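Local coordinates for NS3-like protein (Alongshan virus, PDB 6M40) that probably couples hydrolysis of ATP and other nucleoside triphosphates to RNA unwinding, as the helicase domain of a flavivirus-like NS3 protein, at residues 17-27 with 141-151; 42-53 with 105-116. One frame throughout, in Å; residues are numbered along the deposited sequence.

Interaction 1 of 2, residues 17-27 with 141-151; sequences AGVVLQLFSHP and SKAACIEMTAT
Val20 to Gln22 run beside Cys145 to Glu147 as two parallel strands, in register residue for residue, with short axes 4.5 Å apart and turned 24° against each other. The backbone ladder alternates between the chains: Cys145 N to Val19 O (3.1 Å), Leu21 N to Cys145 O (3.1 Å), Glu147 N to Leu21 O (3.1 Å) and Leu23 N to Glu147 O (2.7 Å). Ser25 N to Thr149 O is a weak bond.

On one face, CG1 of Val20 packs on CB of Cys145 at 4.1 Å. Next along, Gln22 and Glu147 lie side by side and point the same way, with amide and carboxylate planes 88° apart. CG of Gln22 sits beside the backbone N (chi1 -62°) and the rest of the chain is extended, which brings its OE1 to 3.6 Å from OE1 of Glu147. Two acceptors meet there without a bond; NE2 of Gln22 binds Glu159, and OE2 of Glu147 accepts from His133. On the other face the packing is apolar, with CD1 of Leu23 on CG2 of Ile146 at 4.2 Å. After the strands, the Pro27 ring rests its CG on CB of Ala150.

Strand 20-24 is one of the two edge strands of the six-stranded parallel sheet, and the chain leaving it becomes the P-loop that leads to Lys31. Helix 123-136 packs on the Val20–Glu147 face, whereas helix 31-42 lies against Leu23 and Ile146 through Tyr38; strand 111-116 is the next neighbour of 145-149.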
loop_
_atom_site.group_PDB
_atom_site.type_symbol
_atom_site.label_atom_id
_atom_site.label_comp_id
_atom_site.label_asym_id
_atom_site.label_seq_id
_atom_site.Cartn_x
_atom_site.Cartn_y
_atom_site.Cartn_z
ATOM N N ALA A 17 -18.858 15.741 -13.982
ATOM C CA ALA A 17 -19.543 14.828 -14.888
ATOM C C ALA A 17 -19.046 13.404 -14.655
ATOM O O ALA A 17 -18.343 13.146 -13.688
ATOM C CB ALA A 17 -19.316 15.243 -16.331
ATOM N N GLY A 18 -19.419 12.483 -15.544
ATOM C CA GLY A 18 -18.860 11.146 -15.537
ATOM C C GLY A 18 -17.413 11.113 -15.980
ATOM O O GLY A 18 -17.108 10.788 -17.131
ATOM N N VAL A 19 -16.512 11.435 -15.053
ATOM C CA VAL A 19 -15.101 11.640 -15.353
ATOM C C VAL A 19 -14.290 11.157 -14.160
ATOM O O VAL A 19 -14.757 11.193 -13.019
ATOM C CB VAL A 19 -14.816 13.134 -15.661
ATOM C CG1 VAL A 19 -13.313 13.415 -15.720
ATOM C CG2 VAL A 19 -15.505 13.553 -16.953
ATOM N N VAL A 20 -13.073 10.687 -14.427
ATOM C CA VAL A 20 -12.094 10.406 -13.382
ATOM C C VAL A 20 -11.067 11.527 -13.388
ATOM O O VAL A 20 -10.536 11.887 -14.446
ATOM C CB VAL A 20 -11.406 9.047 -13.583
ATOM C CG1 VAL A 20 -10.503 8.743 -12.395
ATOM C CG2 VAL A 20 -12.436 7.934 -13.771
ATOM N N LEU A 21 -10.783 12.080 -12.212
ATOM C CA LEU A 21 -9.966 13.282 -12.094
ATOM C C LEU A 21 -8.850 13.031 -11.090
ATOM O O LEU A 21 -9.096 12.983 -9.883
ATOM C CB LEU A 21 -10.823 14.480 -11.684
ATOM C CG LEU A 21 -10.278 15.894 -11.902
ATOM C CD1 LEU A 21 -9.987 16.535 -10.549
ATOM C CD2 LEU A 21 -9.052 15.917 -12.787
ATOM N N GLN A 22 -7.627 12.879 -11.592
ATOM C CA GLN A 22 -6.464 12.764 -10.724
ATOM C C GLN A 22 -6.100 14.119 -10.131
ATOM O O GLN A 22 -6.249 15.161 -10.773
ATOM C CB GLN A 22 -5.259 12.232 -11.496
ATOM C CG GLN A 22 -5.411 10.848 -12.074
ATOM C CD GLN A 22 -4.084 10.302 -12.563
ATOM O OE1 GLN A 22 -3.454 9.487 -11.894
ATOM N NE2 GLN A 22 -3.651 10.756 -13.731
ATOM N N LEU A 23 -5.583 14.088 -8.905
ATOM C CA LEU A 23 -5.056 15.281 -8.249
ATOM C C LEU A 23 -3.770 14.894 -7.540
ATOM O O LEU A 23 -3.812 14.196 -6.523
ATOM C CB LEU A 23 -6.063 15.867 -7.266
ATOM C CG LEU A 23 -7.347 16.446 -7.858
ATOM C CD1 LEU A 23 -8.075 17.162 -6.743
ATOM C CD2 LEU A 23 -7.067 17.383 -9.016
ATOM N N PHE A 24 -2.639 15.360 -8.062
ATOM C CA PHE A 24 -1.342 15.050 -7.467
ATOM C C PHE A 24 -1.198 15.856 -6.181
ATOM O O PHE A 24 -0.888 17.048 -6.206
ATOM C CB PHE A 24 -0.230 15.330 -8.470
ATOM C CG PHE A 24 -0.211 14.364 -9.631
ATOM C CD1 PHE A 24 -1.193 14.412 -10.607
ATOM C CD2 PHE A 24 0.788 13.412 -9.748
ATOM C CE1 PHE A 24 -1.182 13.524 -11.676
ATOM C CE2 PHE A 24 0.803 12.525 -10.817
ATOM C CZ PHE A 24 -0.181 12.581 -11.776
ATOM N N SER A 25 -1.463 15.203 -5.049
ATOM C CA SER A 25 -1.349 15.806 -3.730
ATOM C C SER A 25 -0.072 15.307 -3.075
ATOM O O SER A 25 0.172 14.099 -3.041
ATOM C CB SER A 25 -2.550 15.443 -2.865
ATOM O OG SER A 25 -2.450 14.115 -2.402
ATOM N N HIS A 26 0.741 16.226 -2.558
ATOM C CA HIS A 26 2.018 15.828 -1.987
ATOM C C HIS A 26 1.777 15.085 -0.674
ATOM O O HIS A 26 0.713 15.205 -0.064
ATOM C CB HIS A 26 2.947 17.042 -1.830
ATOM C CG HIS A 26 2.714 17.879 -0.610
ATOM N ND1 HIS A 26 2.365 19.210 -0.685
ATOM C CD2 HIS A 26 2.827 17.592 0.709
ATOM C CE1 HIS A 26 2.245 19.700 0.536
ATOM N NE2 HIS A 26 2.517 18.738 1.401
ATOM N N PRO A 27 2.744 14.283 -0.238
ATOM C CA PRO A 27 2.489 13.367 0.884
ATOM C C PRO A 27 2.206 14.129 2.168
ATOM O O PRO A 27 2.953 15.033 2.545
ATOM C CB PRO A 27 3.786 12.555 0.994
ATOM C CG PRO A 27 4.608 12.890 -0.222
ATOM C CD PRO A 27 4.124 14.196 -0.745
ATOM N N SER A 141 -23.722 7.443 -16.853
ATOM C CA SER A 141 -23.238 7.672 -15.500
ATOM C C SER A 141 -23.573 9.079 -15.029
ATOM O O SER A 141 -23.548 10.037 -15.807
ATOM C CB SER A 141 -21.729 7.483 -15.413
ATOM O OG SER A 141 -21.243 8.151 -14.260
ATOM N N LYS A 142 -23.861 9.203 -13.742
ATOM C CA LYS A 142 -24.065 10.489 -13.083
ATOM C C LYS A 142 -23.268 10.538 -11.788
ATOM O O LYS A 142 -23.776 10.845 -10.707
ATOM C CB LYS A 142 -25.553 10.737 -12.854
ATOM C CG LYS A 142 -26.260 11.226 -14.112
ATOM C CD LYS A 142 -27.746 10.933 -14.097
ATOM C CE LYS A 142 -28.262 10.640 -15.498
ATOM N NZ LYS A 142 -29.442 9.734 -15.467
ATOM N N ALA A 143 -21.980 10.226 -11.903
ATOM C CA ALA A 143 -21.063 10.228 -10.773
ATOM C C ALA A 143 -19.650 10.404 -11.312
ATOM O O ALA A 143 -19.387 10.182 -12.495
ATOM C CB ALA A 143 -21.183 8.938 -9.956
ATOM N N ALA A 144 -18.745 10.810 -10.428
ATOM C CA ALA A 144 -17.348 11.020 -10.774
ATOM C C ALA A 144 -16.462 10.353 -9.729
ATOM O O ALA A 144 -16.927 9.939 -8.660
ATOM C CB ALA A 144 -17.017 12.518 -10.868
ATOM N N CYS A 145 -15.168 10.249 -10.053
ATOM C CA CYS A 145 -14.148 9.778 -9.125
ATOM C C CYS A 145 -13.087 10.860 -8.967
ATOM O O CYS A 145 -12.824 11.634 -9.888
ATOM C CB CYS A 145 -13.504 8.467 -9.615
ATOM S SG CYS A 145 -12.122 7.840 -8.621
ATOM N N ILE A 146 -12.469 10.900 -7.792
ATOM C CA ILE A 146 -11.336 11.772 -7.536
ATOM C C ILE A 146 -10.201 10.901 -7.012
ATOM O O ILE A 146 -10.267 10.395 -5.884
ATOM C CB ILE A 146 -11.672 12.896 -6.550
ATOM C CG1 ILE A 146 -12.701 13.840 -7.180
ATOM C CG2 ILE A 146 -10.413 13.669 -6.174
ATOM C CD1 ILE A 146 -13.125 14.973 -6.294
ATOM N N GLU A 147 -9.168 10.732 -7.826
ATOM C CA GLU A 147 -7.951 10.049 -7.427
ATOM C C GLU A 147 -6.934 11.056 -6.909
ATOM O O GLU A 147 -6.764 12.135 -7.484
ATOM C CB GLU A 147 -7.337 9.301 -8.609
ATOM C CG GLU A 147 -7.798 7.889 -8.808
ATOM C CD GLU A 147 -6.979 7.189 -9.863
ATOM O OE1 GLU A 147 -5.799 7.553 -10.043
ATOM O OE2 GLU A 147 -7.518 6.285 -10.521
HETATM N N MSE A 148 -6.240 10.688 -5.839
HETATM C CA MSE A 148 -5.183 11.537 -5.309
HETATM C C MSE A 148 -4.019 10.682 -4.830
HETATM O O MSE A 148 -4.180 9.760 -4.044
HETATM C CB MSE A 148 -5.695 12.441 -4.180
HETATM C CG MSE A 148 -6.836 11.859 -3.355
HETATM SE SE MSE A 148 -7.473 13.166 -2.037
HETATM C CE MSE A 148 -6.002 13.019 -0.744
ATOM N N THR A 149 -2.835 11.011 -5.343
ATOM C CA THR A 149 -1.636 10.220 -5.123
ATOM C C THR A 149 -0.422 11.135 -5.076
ATOM O O THR A 149 -0.471 12.293 -5.495
ATOM C CB THR A 149 -1.411 9.196 -6.240
ATOM O OG1 THR A 149 -1.439 9.886 -7.496
ATOM C CG2 THR A 149 -2.451 8.120 -6.212
ATOM N N ALA A 150 0.693 10.576 -4.609
ATOM C CA ALA A 150 1.992 11.234 -4.668
ATOM C C ALA A 150 2.840 10.728 -5.834
ATOM O O ALA A 150 4.069 10.672 -5.728
ATOM C CB ALA A 150 2.737 11.045 -3.347
ATOM N N THR A 151 2.205 10.358 -6.945
ATOM C CA THR A 151 2.910 9.851 -8.123
ATOM C C THR A 151 2.086 10.088 -9.384
ATOM O O THR A 151 2.352 9.507 -10.433
ATOM C CB THR A 151 3.208 8.349 -8.016
ATOM O OG1 THR A 151 1.977 7.633 -7.865
ATOM C CG2 THR A 151 4.124 8.053 -6.837
#

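Interaction 2 of 2, residues 42-53 with 105-116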
loop_
_atom_site.group_PDB
_atom_site.type_symbol
_atom_site.label_atom_id
_atom_site.label_comp_id
_atom_site.label_asym_id
_atom_site.label_seq_id
_atom_site.Cartn_x
_atom_site.Cartn_y
_atom_site.Cartn_z
ATOM N N LEU A 42 -19.230 16.944 -5.098
ATOM C CA LEU A 42 -19.772 15.742 -5.725
ATOM C C LEU A 42 -21.203 15.438 -5.297
ATOM O O LEU A 42 -21.844 14.586 -5.920
ATOM C CB LEU A 42 -18.886 14.527 -5.417
ATOM C CG LEU A 42 -17.509 14.453 -6.097
ATOM C CD1 LEU A 42 -16.756 13.195 -5.666
ATOM C CD2 LEU A 42 -17.607 14.523 -7.616
HETATM N N MSE A 43 -21.718 16.106 -4.266
HETATM C CA MSE A 43 -23.132 15.990 -3.907
HETATM C C MSE A 43 -23.982 16.847 -4.845
HETATM O O MSE A 43 -25.194 16.981 -4.669
HETATM C CB MSE A 43 -23.347 16.385 -2.445
HETATM C CG MSE A 43 -22.714 15.401 -1.461
HETATM SE SE MSE A 43 -23.332 13.554 -1.660
HETATM C CE MSE A 43 -25.137 13.744 -0.957
ATOM N N THR A 44 -23.320 17.415 -5.854
ATOM C CA THR A 44 -24.028 18.142 -6.901
ATOM C C THR A 44 -24.991 17.228 -7.648
ATOM O O THR A 44 -26.176 17.543 -7.793
ATOM C CB THR A 44 -23.019 18.749 -7.879
ATOM O OG1 THR A 44 -22.284 19.799 -7.240
ATOM C CG2 THR A 44 -23.725 19.299 -9.118
ATOM N N TRP A 45 -24.490 16.081 -8.124
ATOM C CA TRP A 45 -25.212 15.219 -9.049
ATOM C C TRP A 45 -25.434 13.799 -8.546
ATOM O O TRP A 45 -26.260 13.090 -9.123
ATOM C CB TRP A 45 -24.465 15.133 -10.397
ATOM C CG TRP A 45 -22.965 14.957 -10.244
ATOM C CD1 TRP A 45 -22.320 13.922 -9.631
ATOM C CD2 TRP A 45 -21.937 15.845 -10.712
ATOM N NE1 TRP A 45 -20.960 14.113 -9.682
ATOM C CE2 TRP A 45 -20.698 15.284 -10.342
ATOM C CE3 TRP A 45 -21.946 17.059 -11.408
ATOM C CZ2 TRP A 45 -19.482 15.893 -10.640
ATOM C CZ3 TRP A 45 -20.731 17.665 -11.705
ATOM C CH2 TRP A 45 -19.517 17.080 -11.320
ATOM N N SER A 46 -24.724 13.358 -7.512
ATOM C CA SER A 46 -24.830 11.993 -7.026
ATOM C C SER A 46 -25.361 11.983 -5.595
ATOM O O SER A 46 -25.358 13.003 -4.901
ATOM C CB SER A 46 -23.475 11.273 -7.099
ATOM O OG SER A 46 -22.643 11.627 -6.007
ATOM N N ASN A 47 -25.817 10.803 -5.160
ATOM C CA ASN A 47 -26.552 10.657 -3.908
ATOM C C ASN A 47 -25.724 10.098 -2.759
ATOM O O ASN A 47 -26.056 10.352 -1.599
ATOM C CB ASN A 47 -27.759 9.731 -4.100
ATOM C CG ASN A 47 -28.709 10.215 -5.172
ATOM O OD1 ASN A 47 -28.822 11.413 -5.428
ATOM N ND2 ASN A 47 -29.408 9.275 -5.805
ATOM N N ARG A 48 -24.697 9.301 -3.040
ATOM C CA ARG A 48 -23.759 8.847 -2.024
ATOM C C ARG A 48 -22.339 9.038 -2.542
ATOM O O ARG A 48 -22.103 9.020 -3.752
ATOM C CB ARG A 48 -23.953 7.367 -1.658
ATOM C CG ARG A 48 -25.337 6.998 -1.180
ATOM C CD ARG A 48 -25.314 5.659 -0.448
ATOM N NE ARG A 48 -26.583 5.378 0.214
ATOM C CZ ARG A 48 -26.784 4.375 1.061
ATOM N NH1 ARG A 48 -25.800 3.541 1.362
ATOM N NH2 ARG A 48 -27.976 4.208 1.611
ATOM N N VAL A 49 -21.392 9.203 -1.623
ATOM C CA VAL A 49 -19.981 9.284 -1.984
ATOM C C VAL A 49 -19.173 8.426 -1.024
ATOM O O VAL A 49 -19.248 8.603 0.196
ATOM C CB VAL A 49 -19.442 10.727 -1.975
ATOM C CG1 VAL A 49 -17.920 10.706 -2.043
ATOM C CG2 VAL A 49 -20.022 11.515 -3.130
ATOM N N TYR A 50 -18.380 7.519 -1.579
ATOM C CA TYR A 50 -17.561 6.605 -0.799
ATOM C C TYR A 50 -16.138 7.129 -0.749
ATOM O O TYR A 50 -15.600 7.564 -1.769
ATOM C CB TYR A 50 -17.609 5.201 -1.399
ATOM C CG TYR A 50 -18.903 4.485 -1.089
ATOM C CD1 TYR A 50 -20.060 4.721 -1.829
ATOM C CD2 TYR A 50 -18.971 3.580 -0.045
ATOM C CE1 TYR A 50 -21.248 4.062 -1.530
ATOM C CE2 TYR A 50 -20.154 2.920 0.259
ATOM C CZ TYR A 50 -21.281 3.164 -0.485
ATOM O OH TYR A 50 -22.441 2.502 -0.166
ATOM N N VAL A 51 -15.548 7.124 0.440
ATOM C CA VAL A 51 -14.192 7.615 0.645
ATOM C C VAL A 51 -13.359 6.464 1.180
ATOM O O VAL A 51 -13.762 5.796 2.138
ATOM C CB VAL A 51 -14.163 8.815 1.611
ATOM C CG1 VAL A 51 -12.739 9.344 1.740
ATOM C CG2 VAL A 51 -15.105 9.918 1.129
ATOM N N ALA A 52 -12.200 6.233 0.572
ATOM C CA ALA A 52 -11.404 5.071 0.931
ATOM C C ALA A 52 -9.921 5.409 0.918
ATOM O O ALA A 52 -9.441 6.195 0.092
ATOM C CB ALA A 52 -11.661 3.884 0.000
ATOM N N GLY A 53 -9.203 4.786 1.840
ATOM C CA GLY A 53 -7.775 4.930 1.938
ATOM C C GLY A 53 -7.129 3.626 2.340
ATOM O O GLY A 53 -7.759 2.742 2.925
ATOM N N LEU A 105 -23.862 -1.756 -6.219
ATOM C CA LEU A 105 -22.956 -0.611 -6.130
ATOM C C LEU A 105 -22.385 -0.234 -7.490
ATOM O O LEU A 105 -22.566 0.895 -7.945
ATOM C CB LEU A 105 -21.821 -0.872 -5.137
ATOM C CG LEU A 105 -21.111 0.416 -4.676
ATOM C CD1 LEU A 105 -22.103 1.402 -4.060
ATOM C CD2 LEU A 105 -19.983 0.128 -3.703
ATOM N N LEU A 106 -21.672 -1.159 -8.129
ATOM C CA LEU A 106 -21.108 -0.887 -9.441
ATOM C C LEU A 106 -22.200 -0.757 -10.497
ATOM O O LEU A 106 -22.013 -0.028 -11.472
ATOM C CB LEU A 106 -20.128 -1.992 -9.822
ATOM C CG LEU A 106 -19.055 -2.331 -8.796
ATOM C CD1 LEU A 106 -18.102 -3.396 -9.343
ATOM C CD2 LEU A 106 -18.294 -1.084 -8.360
ATOM N N PHE A 107 -23.333 -1.454 -10.340
ATOM C CA PHE A 107 -24.468 -1.263 -11.238
ATOM C C PHE A 107 -25.184 0.050 -10.984
ATOM O O PHE A 107 -26.011 0.452 -11.804
ATOM C CB PHE A 107 -25.492 -2.402 -11.118
ATOM C CG PHE A 107 -24.935 -3.738 -11.474
ATOM C CD1 PHE A 107 -24.817 -4.128 -12.797
ATOM C CD2 PHE A 107 -24.495 -4.590 -10.485
ATOM C CE1 PHE A 107 -24.283 -5.349 -13.123
ATOM C CE2 PHE A 107 -23.961 -5.817 -10.805
ATOM C CZ PHE A 107 -23.854 -6.195 -12.125
ATOM N N ALA A 108 -24.910 0.709 -9.869
ATOM C CA ALA A 108 -25.523 1.996 -9.590
ATOM C C ALA A 108 -24.890 3.070 -10.472
ATOM O O ALA A 108 -23.791 2.908 -11.002
ATOM C CB ALA A 108 -25.374 2.352 -8.113
ATOM N N LYS A 109 -25.616 4.172 -10.644
ATOM C CA LYS A 109 -25.151 5.293 -11.448
ATOM C C LYS A 109 -25.058 6.583 -10.644
ATOM O O LYS A 109 -24.773 7.641 -11.222
ATOM C CB LYS A 109 -26.072 5.506 -12.653
ATOM C CG LYS A 109 -25.725 4.658 -13.870
ATOM C CD LYS A 109 -26.567 3.392 -13.942
ATOM C CE LYS A 109 -27.798 3.588 -14.809
ATOM N NZ LYS A 109 -28.831 2.548 -14.521
ATOM N N ASP A 110 -25.269 6.517 -9.325
ATOM C CA ASP A 110 -25.400 7.696 -8.478
ATOM C C ASP A 110 -24.426 7.651 -7.310
ATOM O O ASP A 110 -24.683 8.240 -6.257
ATOM C CB ASP A 110 -26.835 7.831 -7.961
ATOM C CG ASP A 110 -27.268 6.659 -7.082
ATOM O OD1 ASP A 110 -26.786 5.526 -7.285
ATOM O OD2 ASP A 110 -28.106 6.868 -6.183
ATOM N N VAL A 111 -23.304 6.956 -7.475
ATOM C CA VAL A 111 -22.306 6.811 -6.422
ATOM C C VAL A 111 -20.975 7.311 -6.956
ATOM O O VAL A 111 -20.422 6.737 -7.907
ATOM C CB VAL A 111 -22.175 5.359 -5.936
ATOM C CG1 VAL A 111 -21.183 5.292 -4.790
ATOM C CG2 VAL A 111 -23.523 4.807 -5.512
ATOM N N SER A 112 -20.447 8.353 -6.324
ATOM C CA SER A 112 -19.131 8.890 -6.635
ATOM C C SER A 112 -18.137 8.428 -5.575
ATOM O O SER A 112 -18.503 8.129 -4.435
ATOM C CB SER A 112 -19.174 10.416 -6.720
ATOM O OG SER A 112 -19.836 10.819 -7.900
ATOM N N TYR A 113 -16.871 8.340 -5.973
ATOM C CA TYR A 113 -15.822 7.774 -5.135
ATOM C C TYR A 113 -14.713 8.809 -4.965
ATOM O O TYR A 113 -14.533 9.686 -5.813
ATOM C CB TYR A 113 -15.320 6.441 -5.744
ATOM C CG TYR A 113 -16.467 5.467 -6.043
ATOM C CD1 TYR A 113 -17.218 5.578 -7.217
ATOM C CD2 TYR A 113 -16.816 4.453 -5.147
ATOM C CE1 TYR A 113 -18.273 4.711 -7.492
ATOM C CE2 TYR A 113 -17.880 3.576 -5.419
ATOM C CZ TYR A 113 -18.595 3.715 -6.593
ATOM O OH TYR A 113 -19.637 2.862 -6.880
ATOM N N VAL A 114 -14.028 8.757 -3.823
ATOM C CA VAL A 114 -12.818 9.541 -3.576
ATOM C C VAL A 114 -11.781 8.576 -3.020
ATOM O O VAL A 114 -11.973 8.022 -1.930
ATOM C CB VAL A 114 -13.046 10.702 -2.583
ATOM C CG1 VAL A 114 -11.714 11.237 -2.091
ATOM C CG2 VAL A 114 -13.864 11.827 -3.218
ATOM N N LEU A 115 -10.691 8.378 -3.749
ATOM C CA LEU A 115 -9.665 7.421 -3.367
ATOM C C LEU A 115 -8.368 8.144 -3.046
ATOM O O LEU A 115 -7.913 8.990 -3.819
ATOM C CB LEU A 115 -9.426 6.406 -4.482
ATOM C CG LEU A 115 -10.439 5.275 -4.668
ATOM C CD1 LEU A 115 -11.823 5.776 -5.001
ATOM C CD2 LEU A 115 -9.908 4.369 -5.765
ATOM N N ASP A 116 -7.777 7.801 -1.910
ATOM C CA ASP A 116 -6.565 8.430 -1.416
ATOM C C ASP A 116 -5.449 7.400 -1.385
ATOM O O ASP A 116 -5.663 6.249 -0.996
ATOM C CB ASP A 116 -6.785 9.017 -0.012
ATOM C CG ASP A 116 -5.563 9.728 0.538
ATOM O OD1 ASP A 116 -4.672 10.101 -0.241
ATOM O OD2 ASP A 116 -5.498 9.905 1.772
#
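Ser112 and Tyr50 lie at the middle of this contact, where two parallel inner strands of the RecA-like helicase core, 48-53 and 111-116, run with their axes 4.6 Å apart. Their regular ladder goes from Ser112 N bonded to Arg48 O, through Tyr50 N to Ser112 O (2.9 Å) and Val114 N to Tyr50 O (2.8 Å), to Asp116 N on Ala52 O.

On one face the Tyr50 ring meets CG1 of Val111 at its edge, near the ring plane, while CD1 of Leu105 approaches Tyr50 CE1 to 3.8 Å. The Tyr50 hydroxyl reaches past them to that of Tyr99 on helix 93-102. On the other face Leu42 sets CD1 against CB of Ser112 (3.8 Å) and CG2 of Val114 (4.0 Å). OG of Ser112 makes a weak bond to OG of Ser46, but its stronger partner is the backbone N of Ala144, so this one hydroxyl ties the strand to the chain entering 145-149.

Farther out, Asp116 closes the strand at the Walker B motif of the family, and its OD1 forms a salt bridge with Lys31 of the P-loop. At the opposite end, Asp110 holds the chain entering strand 48-53 through its backbone O and its carboxylate. Asp110 O accepts Asn47 N at 3.0 Å. The CG of Asp110 lies between backbone N and carbonyl carbon (chi1 62°), which turns the carboxylate to Asn47; there OD2 of Asp110 takes ND2 of Asn47 on its anti lone pair at 2.8 Å, carboxylate and amide planes 85° apart and OD2 lying 30° out of the amide plane.

In the fold
Both contacts belong to the six-stranded parallel sheet of the Flavivirus DEAD domain, their centres about 12 Å apart. Across the sheet the strands run 20-24, 145-149, 111-116, 48-53, so interaction 1 holds the edge pair and interaction 2 the adjoining inner pair. Ile146 O to Leu115 N, 3.0 Å, is one of the bonds that join them. Along the chain the order is 17-27, 42-53, 105-116, 141-151: the partners of interaction 2 both fall between those of interaction 1. The sheet thereby gathers the P-loop after strand 20-24, the Walker B end of 111-116 and the Thr-Ala-Thr of motif III, which begins at Thr149, at the C-terminal ends of the strands, consistent with an ATP site there.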